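Local atomic coordinates of putative NADP oxidoreductase BF3122 (Bacteroides fragilis, PDB entry 3D1L), a protein that is a putative oxidoreductase, of a family with an N-terminal Rossmann-type domain, that probably uses NADP as its cofactor. Residues A177-F180 with T181-T185; L201-D204 with V205-P208; T224-G228 with P229-Y233. All blocks are in the same frame, centred on the assembly; numbering follows the deposited sequence.

In the fold
Following the chain from its N terminus, the eight-stranded mixed sheet and its helices come first, and all three contacts lie after it, in the helical C-terminal part. They are local and come in series, none enclosing or crossing another. Contact 1 is two successive turns of the long helix 168-198 beside a bound ligand. Contact 2 turns the chain out of the loop after that helix into helix 207-219, its centre about 21 Å from that of contact 1. Contact 3 carries the chain from the short helix 222-225 toward helix 235-244, about 20 Å from contact 1, centre to centre. None touches another within the chain, but each meets the second subunit of the dimer.

Contact 1: A177-F180 with T181-T185; sequences AAVF and TCNFT. With MPR (2-mercapto-propion aldehyde), chain E.
Val179 and Phe180 both reach forward along helix 168-198 to Phe184, one over its face, the other at its edge. With CG1 of Val179 anti to the backbone N (chi1 170°), that methyl makes a CH-pi contact with the Phe184 ring, 3.8 Å from CG1 to the ring centroid. The Phe180 ring receives the edge of Phe184 on its face, a T-shaped pair with planes at 79° and CD1 of Phe180 3.6 Å from CD2 of Phe184. Tyr255 of the second subunit adds another edge-to-face contact to Phe184. The backbone widens here into a pi-type turn: Phe184 N bonds Val179 O at 2.9 Å, nearly in line with the carbonyl. Thr181 bends its hydroxyl back beside its own N (chi1 -64°), and OG1 shares Ala177 O with that N, 3.0 Å from OG1 to the carbonyl oxygen. Thr185 OG1 similarly bonds Thr181 O. On another side of the helix, Cys182 SG is linked covalently to S3 of 2-mercapto-propion aldehyde, a bond stretched to 2.6 Å in the model, and Ala178 CB packs on the ligand. This disulfide, though stretched, is consistent with a buried thiol that small reagents can reach, while the threonine bonds satisfy buried hydroxyls.

Contact 2: L201-D204 with V205-P208; sequences LPFD and VMLP
Val205 turns its CG2 methyl back onto the carbonyl oxygen of Pro202, with 3.3 Å between CG2 and that O, while CG1 makes a looser apolar contact with the proline ring. The next residue, Met206 (selenomethionine), donates its N to Phe203 O at 2.9 Å, closing a 3-10 turn with an N-H...O angle of 155°. Its CB lies 4.0 Å from CE1 of Phe203, but the chain then bends at chi2 and chi3 and carries selenium away. Leu207 N completes a second such step with Asp204 O, the N-to-O distance being 3.2 Å and the donor well above the carbonyl plane. Leu207 CD2 sits 3.8 Å from CE2 of Phe203, the two side chains crossing at about a right angle, whereas the leucine lies beside Asp204, pointing the same way, with CD1 near OD1. The Phe203 ring gets there because its CG is anti to the backbone N (chi1 161°). Pro208 brings CD up to Asp204 O as helix 207-219 gets under way. Around this entry, Phe203 rests on Tyr189 and Ala193 of helix 168-198 and Met206 on Leu196; Tyr164 in strand 163-165 of the second subunit and Arg162 just before it meet Pro202 and Asp204.

Contact 3: T224-G228 with P229-Y233; sequences TAQTG and PAIRY. With MPR (2-mercapto-propion aldehyde), chain C.
The backbone leaves helix 222-225 at Gln226, runs extended through Thr227 and Gly228, and folds back in a type I beta turn from Gly228 to Ile231. The turn brings Ile231 round toward the extended part. Its terminal CD1 methyl reaches 3.4 Å from the carbonyl oxygen of Gln226 and 3.5 Å from the carbonyl carbon of Thr227. The aliphatic part of Gln226 meets the same methyl, with 4.0 Å between Gln226 CG and Ile231 CD1; the two side chains slide past each other in opposite directions. Gln226 is bent at chi2, which swings its amide back over the chain. There NE2 donates to Thr227 O, 3.2 Å from N to O, at an N-H...O angle of 161° and in the carbonyl plane, tying the residue to its neighbour. The same amide faces the dimer interface: NE2 also bonds Asn183 O, and OE1 bonds Asn186 ND2, both of the second subunit, so its rotation is fixed from both ends. Thus this loop, which links helix 222-225 to helix 235-244 in the C-terminal helical domain, is also part of the subunit interface. Gly228 takes a positive phi (106°), a backbone conformation that glycine readily adopts, just ahead of Pro229. Thr227 holds OG1 between its backbone N and carbonyl carbon (chi1 56°), aimed at a second 2-mercapto-propion aldehyde; the bond from OG1 to the ligand O is weak at 3.3 Å, and Gly228 N lies 3.5 Å from that ligand oxygen. Farther on, Ala230 packs on Ser259 and Ile262 of helix 249-264, and Ile231 O accepts a hydrogen bond from His263 ND1.

Contact 1: A177-F180 with T181-T185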
ATOM      1  N   ALA B 177      13.749  11.417   2.063  1.00 34.33           N
ATOM      2  CA  ALA B 177      12.470  11.445   1.355  1.00 33.48           C
ATOM      3  C   ALA B 177      11.900  10.031   1.120  1.00 32.32           C
ATOM      4  O   ALA B 177      10.695   9.816   1.175  1.00 32.42           O
ATOM      5  CB  ALA B 177      12.632  12.215   0.033  1.00 33.08           C
ATOM      6  N   ALA B 178      12.779   9.067   0.867  1.00 32.31           N
ATOM      7  CA  ALA B 178      12.385   7.662   0.626  1.00 31.15           C
ATOM      8  C   ALA B 178      11.873   7.028   1.896  1.00 30.67           C
ATOM      9  O   ALA B 178      11.101   6.084   1.843  1.00 29.78           O
ATOM     10  CB  ALA B 178      13.589   6.841   0.083  1.00 30.18           C
ATOM     11  N   VAL B 179      12.347   7.481   3.055  1.00 30.78           N
ATOM     12  CA  VAL B 179      11.814   6.877   4.280  1.00 31.49           C
ATOM     13  C   VAL B 179      10.323   7.233   4.418  1.00 31.85           C
ATOM     14  O   VAL B 179       9.489   6.356   4.739  1.00 32.35           O
ATOM     15  CB  VAL B 179      12.628   7.240   5.565  1.00 31.96           C
ATOM     16  CG1 VAL B 179      11.865   6.791   6.824  1.00 32.87           C
ATOM     17  CG2 VAL B 179      14.016   6.634   5.536  1.00 29.41           C
ATOM     18  N   PHE B 180       9.979   8.505   4.174  1.00 32.01           N
ATOM     19  CA  PHE B 180       8.553   8.903   4.095  1.00 32.76           C
ATOM     20  C   PHE B 180       7.834   8.135   3.023  1.00 33.49           C
ATOM     21  O   PHE B 180       6.769   7.543   3.234  1.00 33.59           O
ATOM     22  CB  PHE B 180       8.422  10.409   3.803  1.00 32.53           C
ATOM     23  CG  PHE B 180       8.722  11.273   4.989  1.00 31.75           C
ATOM     24  CD1 PHE B 180       7.713  11.599   5.890  1.00 30.98           C
ATOM     25  CD2 PHE B 180      10.020  11.711   5.238  1.00 29.59           C
ATOM     26  CE1 PHE B 180       7.992  12.394   7.015  1.00 29.84           C
ATOM     27  CE2 PHE B 180      10.306  12.507   6.360  1.00 31.89           C
ATOM     28  CZ  PHE B 180       9.282  12.840   7.248  1.00 29.37           C
ATOM     29  N   THR B 181       8.416   8.165   1.835  1.00 35.06           N
ATOM     30  CA  THR B 181       7.738   7.605   0.676  1.00 36.03           C
ATOM     31  C   THR B 181       7.450   6.124   0.808  1.00 36.40           C
ATOM     32  O   THR B 181       6.385   5.673   0.375  1.00 37.51           O
ATOM     33  CB  THR B 181       8.512   7.869  -0.616  1.00 35.31           C
ATOM     34  OG1 THR B 181       8.548   9.284  -0.823  1.00 36.95           O
ATOM     35  CG2 THR B 181       7.796   7.223  -1.782  1.00 35.07           C
ATOM     36  N   CYS B 182       8.398   5.367   1.355  1.00 36.81           N
ATOM     37  CA  CYS B 182       8.288   3.896   1.365  1.00 38.46           C
ATOM     38  C   CYS B 182       7.999   3.325   2.742  1.00 37.91           C
ATOM     39  O   CYS B 182       7.112   2.478   2.910  1.00 38.79           O
ATOM     40  CB  CYS B 182       9.605   3.250   0.927  1.00 39.37           C
ATOM     41  SG  CYS B 182      10.169   3.544  -0.771  1.00 46.23           S
ATOM     42  N   ASN B 183       8.830   3.708   3.711  1.00 36.96           N
ATOM     43  CA  ASN B 183       8.798   3.083   5.029  1.00 35.53           C
ATOM     44  C   ASN B 183       7.543   3.483   5.778  1.00 34.98           C
ATOM     45  O   ASN B 183       6.837   2.614   6.296  1.00 35.16           O
ATOM     46  CB  ASN B 183      10.028   3.489   5.852  1.00 36.21           C
ATOM     47  CG  ASN B 183      11.332   2.964   5.275  1.00 34.76           C
ATOM     48  OD1 ASN B 183      12.405   3.409   5.676  1.00 35.37           O
ATOM     49  ND2 ASN B 183      11.249   2.019   4.333  1.00 34.20           N
ATOM     50  N   PHE B 184       7.282   4.795   5.852  1.00 33.32           N
ATOM     51  CA  PHE B 184       6.127   5.315   6.599  1.00 32.78           C
ATOM     52  C   PHE B 184       4.803   4.981   5.884  1.00 33.18           C
ATOM     53  O   PHE B 184       3.778   4.770   6.515  1.00 32.46           O
ATOM     54  CB  PHE B 184       6.235   6.823   6.843  1.00 30.42           C
ATOM     55  CG  PHE B 184       7.423   7.225   7.699  1.00 31.17           C
ATOM     56  CD1 PHE B 184       8.137   6.275   8.426  1.00 27.75           C
ATOM     57  CD2 PHE B 184       7.805   8.562   7.797  1.00 28.79           C
ATOM     58  CE1 PHE B 184       9.221   6.655   9.223  1.00 29.46           C
ATOM     59  CE2 PHE B 184       8.884   8.954   8.603  1.00 30.82           C
ATOM     60  CZ  PHE B 184       9.591   7.996   9.316  1.00 29.47           C
ATOM     61  N   THR B 185       4.842   4.980   4.558  1.00 34.56           N
ATOM     62  CA  THR B 185       3.691   4.603   3.755  1.00 35.83           C
ATOM     63  C   THR B 185       3.304   3.157   4.021  1.00 36.49           C
ATOM     64  O   THR B 185       2.139   2.862   4.295  1.00 37.80           O
ATOM     65  CB  THR B 185       3.979   4.807   2.267  1.00 36.19           C
ATOM     66  OG1 THR B 185       3.963   6.220   1.972  1.00 37.08           O
ATOM     67  CG2 THR B 185       2.873   4.105   1.422  1.00 36.59           C
TER
HETATM   68  C1  MPR E 301      14.794   3.348   2.620  1.00 55.04           C
HETATM   69  O   MPR E 301      14.703   3.132   3.862  1.00 53.43           O
HETATM   70  C2  MPR E 301      13.671   3.457   1.635  1.00 54.75           C
HETATM   71  C3  MPR E 301      14.006   3.223   0.169  1.00 54.72           C
HETATM   72  S3  MPR E 301      12.567   2.611  -0.763  1.00 56.71           S

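Contact 2: L201-D204 with V205-P208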
ATOM      1  N   LEU B 201     -11.668  -8.502   9.602  1.00 47.41           N
ATOM      2  CA  LEU B 201     -11.717  -8.178   8.184  1.00 46.62           C
ATOM      3  C   LEU B 201     -10.306  -8.296   7.636  1.00 46.68           C
ATOM      4  O   LEU B 201      -9.341  -7.949   8.338  1.00 45.56           O
ATOM      5  CB  LEU B 201     -12.280  -6.773   7.962  1.00 46.58           C
ATOM      6  CG  LEU B 201     -13.785  -6.585   8.175  1.00 46.09           C
ATOM      7  CD1 LEU B 201     -14.140  -5.106   8.191  1.00 45.18           C
ATOM      8  CD2 LEU B 201     -14.597  -7.331   7.125  1.00 45.93           C
ATOM      9  N   PRO B 202     -10.177  -8.828   6.402  1.00 46.92           N
ATOM     10  CA  PRO B 202      -8.851  -8.999   5.817  1.00 47.23           C
ATOM     11  C   PRO B 202      -8.274  -7.674   5.279  1.00 47.53           C
ATOM     12  O   PRO B 202      -9.022  -6.787   4.838  1.00 47.37           O
ATOM     13  CB  PRO B 202      -9.082 -10.000   4.690  1.00 47.24           C
ATOM     14  CG  PRO B 202     -10.527  -9.875   4.336  1.00 47.33           C
ATOM     15  CD  PRO B 202     -11.255  -9.294   5.509  1.00 46.73           C
ATOM     16  N   PHE B 203      -6.949  -7.566   5.320  1.00 47.12           N
ATOM     17  CA  PHE B 203      -6.259  -6.382   4.840  1.00 46.64           C
ATOM     18  C   PHE B 203      -6.541  -6.135   3.363  1.00 46.52           C
ATOM     19  O   PHE B 203      -6.620  -4.994   2.927  1.00 46.15           O
ATOM     20  CB  PHE B 203      -4.753  -6.507   5.081  1.00 46.19           C
ATOM     21  CG  PHE B 203      -3.939  -5.565   4.243  1.00 46.01           C
ATOM     22  CD1 PHE B 203      -3.917  -4.189   4.539  1.00 42.70           C
ATOM     23  CD2 PHE B 203      -3.235  -6.041   3.121  1.00 44.85           C
ATOM     24  CE1 PHE B 203      -3.189  -3.308   3.735  1.00 44.50           C
ATOM     25  CE2 PHE B 203      -2.485  -5.160   2.310  1.00 43.90           C
ATOM     26  CZ  PHE B 203      -2.472  -3.796   2.616  1.00 43.54           C
ATOM     27  N   ASP B 204      -6.712  -7.220   2.621  1.00 46.58           N
ATOM     28  CA  ASP B 204      -6.850  -7.218   1.163  1.00 47.27           C
ATOM     29  C   ASP B 204      -7.906  -6.276   0.590  1.00 46.52           C
ATOM     30  O   ASP B 204      -7.797  -5.876  -0.571  1.00 46.46           O
ATOM     31  CB  ASP B 204      -7.130  -8.646   0.683  1.00 47.81           C
ATOM     32  CG  ASP B 204      -6.058  -9.627   1.133  1.00 51.95           C
ATOM     33  OD1 ASP B 204      -4.963  -9.650   0.506  1.00 55.97           O
ATOM     34  OD2 ASP B 204      -6.308 -10.367   2.122  1.00 54.90           O
ATOM     35  N   VAL B 205      -8.924  -5.938   1.387  1.00 45.99           N
ATOM     36  CA  VAL B 205      -9.992  -5.022   0.949  1.00 45.66           C
ATOM     37  C   VAL B 205      -9.460  -3.605   0.677  1.00 45.24           C
ATOM     38  O   VAL B 205     -10.155  -2.760   0.104  1.00 45.23           O
ATOM     39  CB  VAL B 205     -11.195  -4.942   1.970  1.00 45.91           C
ATOM     40  CG1 VAL B 205     -11.875  -6.282   2.125  1.00 45.29           C
ATOM     41  CG2 VAL B 205     -10.764  -4.375   3.351  1.00 45.34           C
HETATM   42  N   MSE B 206      -8.224  -3.365   1.106  1.00 44.72           N
HETATM   43  CA  MSE B 206      -7.589  -2.064   0.995  1.00 44.18           C
HETATM   44  C   MSE B 206      -6.846  -1.906  -0.327  1.00 44.28           C
HETATM   45  O   MSE B 206      -6.599  -0.788  -0.759  1.00 45.06           O
HETATM   46  CB  MSE B 206      -6.620  -1.854   2.168  1.00 43.95           C
HETATM   47  CG  MSE B 206      -7.275  -1.583   3.523  1.00 42.46           C
HETATM   48 SE   MSE B 206      -8.292   0.085   3.671  0.50 43.46          SE
HETATM   49  CE  MSE B 206     -10.022  -0.723   3.805  1.00 39.22           C
ATOM     50  N   LEU B 207      -6.506  -3.020  -0.969  1.00 44.06           N
ATOM     51  CA  LEU B 207      -5.644  -3.012  -2.155  1.00 44.32           C
ATOM     52  C   LEU B 207      -6.088  -2.094  -3.303  1.00 44.92           C
ATOM     53  O   LEU B 207      -5.264  -1.324  -3.798  1.00 45.89           O
ATOM     54  CB  LEU B 207      -5.322  -4.443  -2.654  1.00 43.67           C
ATOM     55  CG  LEU B 207      -4.513  -5.335  -1.694  1.00 43.03           C
ATOM     56  CD1 LEU B 207      -4.481  -6.804  -2.189  1.00 42.97           C
ATOM     57  CD2 LEU B 207      -3.098  -4.799  -1.419  1.00 38.07           C
ATOM     58  N   PRO B 208      -7.367  -2.171  -3.736  1.00 44.73           N
ATOM     59  CA  PRO B 208      -7.902  -1.203  -4.709  1.00 44.73           C
ATOM     60  C   PRO B 208      -7.613   0.261  -4.357  1.00 44.57           C
ATOM     61  O   PRO B 208      -7.256   1.046  -5.246  1.00 44.30           O
ATOM     62  CB  PRO B 208      -9.427  -1.430  -4.638  1.00 44.42           C
ATOM     63  CG  PRO B 208      -9.588  -2.836  -4.258  1.00 44.75           C
ATOM     64  CD  PRO B 208      -8.374  -3.194  -3.383  1.00 44.74           C
TER

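Contact 3: T224-G228 with P229-Y233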
ATOM      1  N   THR B 224      -2.148  18.293  -4.349  1.00 54.33           N
ATOM      2  CA  THR B 224      -3.399  18.425  -5.109  1.00 53.89           C
ATOM      3  C   THR B 224      -4.270  17.158  -4.966  1.00 53.38           C
ATOM      4  O   THR B 224      -5.503  17.230  -4.999  1.00 53.18           O
ATOM      5  CB  THR B 224      -3.091  18.750  -6.595  1.00 53.88           C
ATOM      6  OG1 THR B 224      -2.267  19.918  -6.649  1.00 54.62           O
ATOM      7  CG2 THR B 224      -4.372  19.034  -7.399  1.00 53.13           C
ATOM      8  N   ALA B 225      -3.607  16.022  -4.772  1.00 52.64           N
ATOM      9  CA  ALA B 225      -4.237  14.710  -4.701  1.00 52.54           C
ATOM     10  C   ALA B 225      -4.890  14.435  -3.347  1.00 52.49           C
ATOM     11  O   ALA B 225      -5.794  13.611  -3.252  1.00 53.01           O
ATOM     12  CB  ALA B 225      -3.175  13.615  -5.006  1.00 52.10           C
ATOM     13  N   GLN B 226      -4.412  15.108  -2.301  1.00 52.57           N
ATOM     14  CA  GLN B 226      -4.910  14.924  -0.932  1.00 53.09           C
ATOM     15  C   GLN B 226      -6.436  15.016  -0.851  1.00 53.89           C
ATOM     16  O   GLN B 226      -7.039  15.998  -1.313  1.00 53.21           O
ATOM     17  CB  GLN B 226      -4.276  15.970  -0.010  1.00 52.76           C
ATOM     18  CG  GLN B 226      -4.482  15.718   1.478  1.00 53.69           C
ATOM     19  CD  GLN B 226      -3.754  14.469   1.962  1.00 53.50           C
ATOM     20  OE1 GLN B 226      -2.537  14.366   1.831  1.00 55.81           O
ATOM     21  NE2 GLN B 226      -4.498  13.514   2.497  1.00 48.94           N
ATOM     22  N   THR B 227      -7.049  13.965  -0.303  1.00 54.90           N
ATOM     23  CA  THR B 227      -8.484  13.936  -0.019  1.00 55.56           C
ATOM     24  C   THR B 227      -8.686  13.630   1.477  1.00 55.70           C
ATOM     25  O   THR B 227      -7.701  13.465   2.226  1.00 55.68           O
ATOM     26  CB  THR B 227      -9.253  12.909  -0.919  1.00 56.01           C
ATOM     27  OG1 THR B 227      -8.683  11.602  -0.783  1.00 58.47           O
ATOM     28  CG2 THR B 227      -9.212  13.313  -2.391  1.00 56.48           C
ATOM     29  N   GLY B 228      -9.940  13.571   1.924  1.00 55.28           N
ATOM     30  CA  GLY B 228     -10.237  13.122   3.284  1.00 55.64           C
ATOM     31  C   GLY B 228     -10.644  14.182   4.293  1.00 56.11           C
ATOM     32  O   GLY B 228     -10.604  15.375   3.995  1.00 55.93           O
ATOM     33  N   PRO B 229     -11.049  13.749   5.507  1.00 56.68           N
ATOM     34  CA  PRO B 229     -11.699  14.673   6.456  1.00 57.30           C
ATOM     35  C   PRO B 229     -10.748  15.640   7.186  1.00 57.55           C
ATOM     36  O   PRO B 229     -11.195  16.502   7.936  1.00 57.43           O
ATOM     37  CB  PRO B 229     -12.392  13.728   7.434  1.00 56.83           C
ATOM     38  CG  PRO B 229     -11.473  12.498   7.444  1.00 56.89           C
ATOM     39  CD  PRO B 229     -10.970  12.370   6.037  1.00 56.59           C
ATOM     40  N   ALA B 230      -9.453  15.509   6.942  1.00 58.23           N
ATOM     41  CA  ALA B 230      -8.451  16.319   7.643  1.00 59.12           C
ATOM     42  C   ALA B 230      -8.257  17.705   7.019  1.00 59.42           C
ATOM     43  O   ALA B 230      -7.875  18.660   7.696  1.00 59.37           O
ATOM     44  CB  ALA B 230      -7.116  15.559   7.727  1.00 58.46           C
ATOM     45  N   ILE B 231      -8.526  17.790   5.722  1.00 60.49           N
ATOM     46  CA  ILE B 231      -8.398  19.019   4.954  1.00 61.48           C
ATOM     47  C   ILE B 231      -9.192  20.151   5.595  1.00 62.70           C
ATOM     48  O   ILE B 231      -8.662  21.253   5.815  1.00 62.43           O
ATOM     49  CB  ILE B 231      -8.841  18.783   3.491  1.00 61.48           C
ATOM     50  CG1 ILE B 231      -7.735  18.025   2.748  1.00 60.95           C
ATOM     51  CG2 ILE B 231      -9.162  20.105   2.772  1.00 60.87           C
ATOM     52  CD1 ILE B 231      -8.239  17.083   1.691  1.00 60.47           C
ATOM     53  N   ARG B 232     -10.456  19.858   5.904  1.00 63.99           N
ATOM     54  CA  ARG B 232     -11.359  20.807   6.531  1.00 65.06           C
ATOM     55  C   ARG B 232     -11.230  20.758   8.049  1.00 65.76           C
ATOM     56  O   ARG B 232     -11.673  21.660   8.751  1.00 65.78           O
ATOM     57  CB  ARG B 232     -12.795  20.472   6.128  1.00 65.34           C
ATOM     58  CG  ARG B 232     -13.042  20.472   4.619  1.00 66.20           C
ATOM     59  CD  ARG B 232     -13.235  21.883   4.081  1.00 66.26           C
ATOM     60  NE  ARG B 232     -14.454  22.482   4.608  1.00 66.47           N
ATOM     61  CZ  ARG B 232     -14.590  23.771   4.906  1.00 66.61           C
ATOM     62  NH1 ARG B 232     -13.572  24.610   4.741  1.00 66.31           N
ATOM     63  NH2 ARG B 232     -15.746  24.216   5.378  1.00 66.50           N
ATOM     64  N   TYR B 233     -10.590  19.701   8.538  1.00 66.94           N
ATOM     65  CA  TYR B 233     -10.642  19.290   9.950  1.00 67.86           C
ATOM     66  C   TYR B 233     -12.084  19.034  10.431  1.00 67.79           C
ATOM     67  O   TYR B 233     -12.556  19.607  11.429  1.00 67.58           O
ATOM     68  CB  TYR B 233      -9.819  20.194  10.900  1.00 68.43           C
ATOM     69  CG  TYR B 233      -9.128  19.359  11.969  1.00 69.38           C
ATOM     70  CD1 TYR B 233      -7.983  18.611  11.660  1.00 69.39           C
ATOM     71  CD2 TYR B 233      -9.653  19.269  13.271  1.00 70.33           C
ATOM     72  CE1 TYR B 233      -7.357  17.817  12.620  1.00 70.10           C
ATOM     73  CE2 TYR B 233      -9.032  18.475  14.250  1.00 70.28           C
ATOM     74  CZ  TYR B 233      -7.884  17.752  13.914  1.00 70.64           C
ATOM     75  OH  TYR B 233      -7.260  16.961  14.862  1.00 70.46           O
TER
HETATM   76  C1  MPR C 301     -11.057   9.167   1.090  0.50 54.46           C
HETATM   77  O   MPR C 301     -11.171  10.402   1.062  0.50 54.32           O
HETATM   78  C2  MPR C 301     -10.260   8.395   0.103  0.50 54.15           C
HETATM   79  C3  MPR C 301     -10.273   6.891   0.359  0.50 54.35           C
HETATM   80  S3  MPR C 301      -9.215   5.983  -0.792  0.50 52.70           S